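Local coordinates for protein methionine-R-sulfoxide reductase (Neisseria meningitidis, PDB 3MMH) that reduces the R-sulfoxide of free methionine back to methionine, using a GAF-type domain to hold its substrate, at residues K11-L14 and Y15-V18. Numbering follows the deposited sequence.
Sequences KAAL and YREV
Tyr15 N donates to Lys11 O at 3.0 Å, nearly straight at 165°, the first of four consecutive i to i+4 backbone bonds that join the opening turns of helix 11-27. Arg16 N bonds Ala12 O in much the same way. Glu17 N to Ala13 O and Val18 N to Leu14 O complete the set, the last being short at 2.8 Å but more bent, at 141°.

Apolar contacts follow the same spacing. In the conformer given for Val18, its CG2 lies 3.7 Å from Leu14 CD1, two branched side chains suited to the buried face, where helix 32-47 and Phe6 cover them. Lys11 runs alongside the Tyr15 ring, and Lys11 CG is 3.9 Å from Tyr15 CE2; with CG turned away from the backbone N (chi1 -177°), the aliphatic part of the lysine lines the ring while its ammonium reaches on to Asp145 and Asp142. Tyr15 OH also bonds Asp145.

The bent Arg16 chain folds back along the helix. One guanidinium face covers Ala12 O and Ala13 CA, both set toward its rim, and Arg16 NH1 comes 3.6 Å from Ala12 CB; the small alanines let the flat group settle close to the backbone. Glu17 OE1 passes 3.8 Å from Leu14 CD1 and accepts a hydrogen bond from Ala8 N, while Glu17 OE2 is hydrogen-bonded to His5 ND1 and Ser7 N.

The chemistry thus divides the helix: Leu14 and Val18 face helix 32-47, Lys11 and Tyr15 OH tie it to Asp145, Glu17 holds the N-terminal segment, and the Arg16 guanidinium lies back on its own turn.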
loop_
_atom_site.group_PDB
_atom_site.type_symbol
_atom_site.label_atom_id
_atom_site.label_comp_id
_atom_site.label_asym_id
_atom_site.label_seq_id
_atom_site.Cartn_x
_atom_site.Cartn_y
_atom_site.Cartn_z
ATOM N N LYS A 11 -16.172 11.854 13.753
ATOM C CA LYS A 11 -16.025 10.701 12.898
ATOM C C LYS A 11 -17.026 10.641 11.773
ATOM O O LYS A 11 -16.704 10.461 10.598
ATOM C CB LYS A 11 -16.045 9.420 13.767
ATOM C CG LYS A 11 -15.829 8.132 12.970
ATOM C CD LYS A 11 -16.392 6.873 13.698
ATOM C CE LYS A 11 -15.776 6.583 15.019
ATOM N NZ LYS A 11 -16.322 5.319 15.524
ATOM N N ALA A 12 -18.331 10.686 12.111
ATOM C CA ALA A 12 -19.390 10.573 11.104
ATOM C C ALA A 12 -19.277 11.719 10.084
ATOM O O ALA A 12 -19.386 11.471 8.865
ATOM C CB ALA A 12 -20.763 10.521 11.777
ATOM N N ALA A 13 -19.065 12.938 10.550
ATOM C CA ALA A 13 -18.937 14.054 9.650
ATOM C C ALA A 13 -17.746 13.842 8.717
ATOM O O ALA A 13 -17.784 14.236 7.556
ATOM C CB ALA A 13 -18.827 15.373 10.443
ATOM N N LEU A 14 -16.635 13.276 9.237
ATOM C CA LEU A 14 -15.466 13.068 8.401
ATOM C C LEU A 14 -15.737 12.038 7.310
ATOM O O LEU A 14 -15.335 12.217 6.173
ATOM C CB LEU A 14 -14.241 12.716 9.259
ATOM C CG LEU A 14 -12.912 12.629 8.490
ATOM C CD1 LEU A 14 -12.536 13.898 7.832
ATOM C CD2 LEU A 14 -11.806 12.154 9.441
ATOM N N TYR A 15 -16.438 10.954 7.630
ATOM C CA TYR A 15 -16.827 10.025 6.572
ATOM C C TYR A 15 -17.620 10.736 5.525
ATOM O O TYR A 15 -17.457 10.496 4.329
ATOM C CB TYR A 15 -17.649 8.856 7.138
ATOM C CG TYR A 15 -16.841 7.728 7.742
ATOM C CD1 TYR A 15 -16.095 6.911 6.895
ATOM C CD2 TYR A 15 -16.884 7.419 9.072
ATOM C CE1 TYR A 15 -15.425 5.812 7.401
ATOM C CE2 TYR A 15 -16.212 6.314 9.593
ATOM C CZ TYR A 15 -15.473 5.518 8.742
ATOM O OH TYR A 15 -14.833 4.394 9.194
ATOM N N ARG A 16 -18.611 11.559 5.888
ATOM C CA ARG A 16 -19.415 12.243 4.894
ATOM C C ARG A 16 -18.587 13.158 4.006
ATOM O O ARG A 16 -18.892 13.348 2.836
ATOM C CB ARG A 16 -20.544 13.029 5.581
ATOM C CG ARG A 16 -21.557 12.144 6.245
ATOM C CD ARG A 16 -22.810 12.818 6.729
ATOM N NE ARG A 16 -22.583 13.715 7.834
ATOM C CZ ARG A 16 -22.739 13.423 9.127
ATOM N NH1 ARG A 16 -23.041 12.193 9.490
ATOM N NH2 ARG A 16 -22.534 14.372 10.066
ATOM N N GLU A 17 -17.550 13.750 4.582
ATOM C CA GLU A 17 -16.599 14.572 3.852
ATOM C C GLU A 17 -15.695 13.821 2.933
ATOM O O GLU A 17 -15.449 14.240 1.809
ATOM C CB GLU A 17 -15.794 15.447 4.831
ATOM C CG GLU A 17 -14.873 16.434 4.276
ATOM C CD GLU A 17 -14.163 17.290 5.288
ATOM O OE1 GLU A 17 -14.185 16.996 6.458
ATOM O OE2 GLU A 17 -13.520 18.292 4.901
ATOM N N VAL A 18 -15.215 12.660 3.382
ATOM C CA VAL A 18 -14.166 11.949 2.735
ATOM C C VAL A 18 -14.674 10.928 1.702
ATOM O O VAL A 18 -14.030 10.741 0.669
ATOM C CB VAL A 18 -13.310 11.315 3.771
ATOM C CG1 VAL A 18 -12.330 10.216 3.177
ATOM C CG2 VAL A 18 -12.494 12.415 4.433
#